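Local coordinates for protein threonine synthase (Brucella melitensis bv. 1, PDB 4F4F) that probably catalyses the pyridoxal-phosphate-dependent conversion of O-phospho-L-homoserine and water to L-threonine and phosphate, the last step of threonine biosynthesis, at residues Ile283-Leu291 and Val305-Gln316. Numbering follows the deposited sequence.
Sequences IATNDNDIL and VAQTTSPSMDIQ. With PLP (pyridoxal-5'-phosphate), chain C.
The carboxamide of N288 meets the backbone of A306 edge-on: its OD1 accepts from A306 N (2.9 Å) on a lone pair, and its ND2 donates almost straight to A306 O (3.0 Å, 172°). Asparagine suits the place because its amide offers donor and acceptor side by side, matching the N-H and C=O of A306. Beside ND2, D314 OD1 and the methyl CG2 of T308 lie on opposite sides of the amide plane. The remaining N-H of ND2 reaches N286 OD1, which also accepts from N288 N in an Asx turn; these two bonds hold the N286 amide against rotation. With chi1 at 70°, N286 CG sits between its own N and carbonyl carbon, and ND2 extends into the 305-316 loop, donating in its plane to S310 OG (2.9 Å). D314 OD1 and T308 OG1 lie on one side of this amide and M313 on the other.

Both segments belong to the fold-type II PLP enzyme architecture: strand 278-285 of the mixed sheet runs out into the N286 turn before helix 290-297, and the loop facing it brings S312 and M313 to the cofactor. D314 fixes that loop from within, its OD1 taking the T308 hydroxyl on the syn lone pair and its OD2 the T308 amide, while T308 OG1 accepts from S310 N in an ST turn. Aspartate suits because its two oxygens take both T308 donors and, weakly at OD1, N286 ND2. The flexible, unbranched M313 spans two surroundings: CG lies 3.7 Å from pyridine C6, just beyond the ring edge, on the same side as S312 CB over C3, and CE bends to A284 O (3.3 Å). Farther along, I315 CD1 rests on I290 CG2 (4.2 Å), and a water links I290 N to I315 O.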
loop_
_atom_site.group_PDB
_atom_site.type_symbol
_atom_site.label_atom_id
_atom_site.label_comp_id
_atom_site.label_asym_id
_atom_site.label_seq_id
_atom_site.Cartn_x
_atom_site.Cartn_y
_atom_site.Cartn_z
ATOM N N ILE A 283 14.506 2.870 -2.853
ATOM C CA ILE A 283 13.687 1.712 -3.126
ATOM C C ILE A 283 14.439 0.505 -2.611
ATOM O O ILE A 283 15.592 0.278 -3.020
ATOM C CB ILE A 283 13.459 1.542 -4.665
ATOM C CG1 ILE A 283 12.830 2.812 -5.305
ATOM C CG2 ILE A 283 12.668 0.271 -4.944
ATOM C CD1 ILE A 283 13.091 2.999 -6.804
ATOM N N ALA A 284 13.817 -0.294 -1.756
ATOM C CA ALA A 284 14.458 -1.509 -1.254
ATOM C C ALA A 284 13.667 -2.729 -1.753
ATOM O O ALA A 284 12.456 -2.831 -1.519
ATOM C CB ALA A 284 14.522 -1.500 0.277
ATOM N N THR A 285 14.355 -3.641 -2.444
ATOM C CA THR A 285 13.704 -4.764 -3.081
ATOM C C THR A 285 14.273 -6.057 -2.489
ATOM O O THR A 285 15.365 -6.071 -1.906
ATOM C CB THR A 285 13.940 -4.790 -4.621
ATOM O OG1 THR A 285 15.232 -5.390 -4.908
ATOM C CG2 THR A 285 13.825 -3.364 -5.214
ATOM N N ASN A 286 13.516 -7.130 -2.655
ATOM C CA ASN A 286 14.027 -8.471 -2.463
ATOM C C ASN A 286 14.661 -8.995 -3.763
ATOM O O ASN A 286 14.944 -8.197 -4.671
ATOM C CB ASN A 286 12.976 -9.399 -1.788
ATOM C CG ASN A 286 11.784 -9.775 -2.672
ATOM O OD1 ASN A 286 11.871 -9.862 -3.899
ATOM N ND2 ASN A 286 10.655 -10.060 -2.015
ATOM N N ASP A 287 14.932 -10.306 -3.846
ATOM C CA ASP A 287 15.495 -10.922 -5.066
ATOM C C ASP A 287 14.697 -10.622 -6.345
ATOM O O ASP A 287 15.224 -10.700 -7.441
ATOM C CB ASP A 287 15.605 -12.454 -4.882
ATOM C CG ASP A 287 16.363 -12.829 -3.617
ATOM O OD1 ASP A 287 17.597 -12.863 -3.657
ATOM O OD2 ASP A 287 15.721 -13.002 -2.565
ATOM N N ASN A 288 13.423 -10.286 -6.201
ATOM C CA ASN A 288 12.631 -9.796 -7.329
ATOM C C ASN A 288 12.929 -8.309 -7.488
ATOM O O ASN A 288 12.270 -7.444 -6.911
ATOM C CB ASN A 288 11.158 -10.056 -7.065
ATOM C CG ASN A 288 10.873 -11.527 -6.914
ATOM O OD1 ASN A 288 10.762 -12.234 -7.902
ATOM N ND2 ASN A 288 10.771 -12.002 -5.678
ATOM N N ASP A 289 13.955 -8.032 -8.271
ATOM C CA ASP A 289 14.642 -6.762 -8.206
ATOM C C ASP A 289 14.488 -5.942 -9.489
ATOM O O ASP A 289 15.356 -5.111 -9.796
ATOM C CB ASP A 289 16.116 -7.032 -7.882
ATOM C CG ASP A 289 16.862 -7.748 -8.998
ATOM O OD1 ASP A 289 16.269 -8.356 -9.931
ATOM O OD2 ASP A 289 18.100 -7.699 -8.916
ATOM N N ILE A 290 13.367 -6.125 -10.189
ATOM C CA ILE A 290 13.085 -5.353 -11.405
ATOM C C ILE A 290 13.360 -3.871 -11.212
ATOM O O ILE A 290 14.001 -3.249 -12.049
ATOM C CB ILE A 290 11.644 -5.594 -11.955
ATOM C CG1 ILE A 290 11.544 -5.041 -13.388
ATOM C CG2 ILE A 290 10.541 -5.033 -11.037
ATOM C CD1 ILE A 290 10.264 -5.462 -14.061
ATOM N N LEU A 291 12.957 -3.332 -10.066
ATOM C CA LEU A 291 13.121 -1.890 -9.818
ATOM C C LEU A 291 14.592 -1.526 -9.626
ATOM O O LEU A 291 15.052 -0.494 -10.122
ATOM C CB LEU A 291 12.283 -1.435 -8.640
ATOM C CG LEU A 291 10.747 -1.537 -8.809
ATOM C CD1 LEU A 291 10.032 -1.286 -7.481
ATOM C CD2 LEU A 291 10.233 -0.554 -9.852
ATOM N N VAL A 305 9.440 -14.962 -11.146
ATOM C CA VAL A 305 9.226 -14.544 -9.762
ATOM C C VAL A 305 9.857 -15.568 -8.817
ATOM O O VAL A 305 9.567 -16.749 -8.925
ATOM C CB VAL A 305 7.721 -14.433 -9.470
ATOM C CG1 VAL A 305 7.471 -14.080 -8.012
ATOM C CG2 VAL A 305 7.088 -13.414 -10.405
ATOM N N ALA A 306 10.747 -15.131 -7.930
ATOM C CA ALA A 306 11.306 -16.006 -6.876
ATOM C C ALA A 306 10.463 -15.895 -5.604
ATOM O O ALA A 306 9.983 -14.820 -5.260
ATOM C CB ALA A 306 12.759 -15.638 -6.577
ATOM N N GLN A 307 10.238 -17.014 -4.928
ATOM C CA GLN A 307 9.591 -16.974 -3.618
ATOM C C GLN A 307 10.713 -16.663 -2.627
ATOM O O GLN A 307 11.786 -17.238 -2.714
ATOM C CB GLN A 307 8.882 -18.275 -3.266
ATOM C CG GLN A 307 7.402 -18.293 -3.623
ATOM C CD GLN A 307 7.152 -18.261 -5.116
ATOM O OE1 GLN A 307 7.503 -19.205 -5.841
ATOM N NE2 GLN A 307 6.530 -17.180 -5.589
ATOM N N THR A 308 10.451 -15.731 -1.728
ATOM C CA THR A 308 11.439 -15.233 -0.786
ATOM C C THR A 308 10.806 -15.248 0.601
ATOM O O THR A 308 9.693 -15.747 0.770
ATOM C CB THR A 308 11.854 -13.772 -1.116
ATOM O OG1 THR A 308 10.753 -12.893 -0.863
ATOM C CG2 THR A 308 12.356 -13.612 -2.590
ATOM N N THR A 309 11.504 -14.682 1.583
ATOM C CA THR A 309 10.975 -14.522 2.926
ATOM C C THR A 309 10.242 -13.193 3.099
ATOM O O THR A 309 9.737 -12.908 4.172
ATOM C CB THR A 309 12.093 -14.653 3.993
ATOM O OG1 THR A 309 13.192 -13.802 3.649
ATOM C CG2 THR A 309 12.590 -16.174 4.113
ATOM N N SER A 310 10.170 -12.384 2.040
ATOM C CA SER A 310 9.395 -11.148 2.068
ATOM C C SER A 310 8.301 -11.213 0.985
ATOM O O SER A 310 8.345 -10.433 0.015
ATOM C CB SER A 310 10.309 -9.934 1.872
ATOM O OG SER A 310 11.277 -10.122 0.853
ATOM N N PRO A 311 7.312 -12.132 1.150
ATOM C CA PRO A 311 6.360 -12.417 0.064
ATOM C C PRO A 311 5.534 -11.229 -0.423
ATOM O O PRO A 311 5.135 -11.212 -1.589
ATOM C CB PRO A 311 5.434 -13.487 0.667
ATOM C CG PRO A 311 5.503 -13.253 2.128
ATOM C CD PRO A 311 6.965 -12.903 2.355
ATOM N N SER A 312 5.288 -10.227 0.417
ATOM C CA SER A 312 4.528 -9.045 -0.060
ATOM C C SER A 312 5.314 -8.183 -1.078
ATOM O O SER A 312 4.770 -7.271 -1.685
ATOM C CB SER A 312 4.067 -8.173 1.107
ATOM O OG SER A 312 3.277 -8.926 2.031
ATOM N N MET A 313 6.598 -8.481 -1.251
ATOM C CA MET A 313 7.424 -7.807 -2.229
ATOM C C MET A 313 7.830 -8.743 -3.377
ATOM O O MET A 313 8.664 -8.397 -4.208
ATOM C CB MET A 313 8.647 -7.200 -1.525
ATOM C CG MET A 313 8.292 -6.061 -0.586
ATOM S SD MET A 313 9.582 -5.752 0.647
ATOM C CE MET A 313 11.040 -5.557 -0.384
ATOM N N ASP A 314 7.217 -9.918 -3.434
ATOM C CA ASP A 314 7.514 -10.871 -4.496
ATOM C C ASP A 314 6.733 -10.467 -5.744
ATOM O O ASP A 314 5.683 -11.036 -6.047
ATOM C CB ASP A 314 7.193 -12.297 -4.045
ATOM C CG ASP A 314 8.255 -12.878 -3.076
ATOM O OD1 ASP A 314 9.312 -12.255 -2.847
ATOM O OD2 ASP A 314 8.029 -13.992 -2.547
ATOM N N ILE A 315 7.247 -9.448 -6.441
ATOM C CA ILE A 315 6.576 -8.874 -7.617
ATOM C C ILE A 315 7.320 -9.190 -8.893
ATOM O O ILE A 315 8.563 -9.173 -8.914
ATOM C CB ILE A 315 6.443 -7.327 -7.548
ATOM C CG1 ILE A 315 7.813 -6.641 -7.280
ATOM C CG2 ILE A 315 5.412 -6.942 -6.501
ATOM C CD1 ILE A 315 7.934 -5.200 -7.794
ATOM N N GLN A 316 6.561 -9.444 -9.959
ATOM C CA GLN A 316 7.130 -9.535 -11.313
ATOM C C GLN A 316 7.236 -8.127 -11.933
ATOM O O GLN A 316 8.249 -7.764 -12.525
ATOM C CB GLN A 316 6.273 -10.448 -12.194
ATOM C CG GLN A 316 6.922 -10.703 -13.539
ATOM C CD GLN A 316 6.377 -11.941 -14.232
ATOM O OE1 GLN A 316 5.205 -12.001 -14.601
ATOM N NE2 GLN A 316 7.231 -12.932 -14.408
HETATM N N1 PLP C . 6.056 -4.654 2.882
HETATM C C2 PLP C . 4.885 -5.236 3.345
HETATM C C2A PLP C . 4.751 -5.900 4.698
HETATM C C3 PLP C . 3.666 -5.196 2.487
HETATM O O3 PLP C . 2.496 -5.767 2.948
HETATM C C4 PLP C . 3.802 -4.538 1.137
HETATM C C4A PLP C . 2.659 -4.419 0.181
HETATM C C5 PLP C . 5.102 -3.937 0.748
HETATM C C6 PLP C . 6.167 -4.027 1.675
HETATM C C5A PLP C . 5.223 -3.215 -0.611
HETATM O O4P PLP C . 4.368 -2.004 -0.739
HETATM P P PLP C . 4.102 -1.150 -2.120
HETATM O O1P PLP C . 5.484 -0.863 -2.686
HETATM O O2P PLP C . 3.276 -2.095 -2.969
HETATM O O3P PLP C . 3.334 0.104 -1.762
HETATM O O HOH W 1 11.147 -7.056 -4.396
HETATM O O HOH W 2 11.222 -8.272 -9.971
#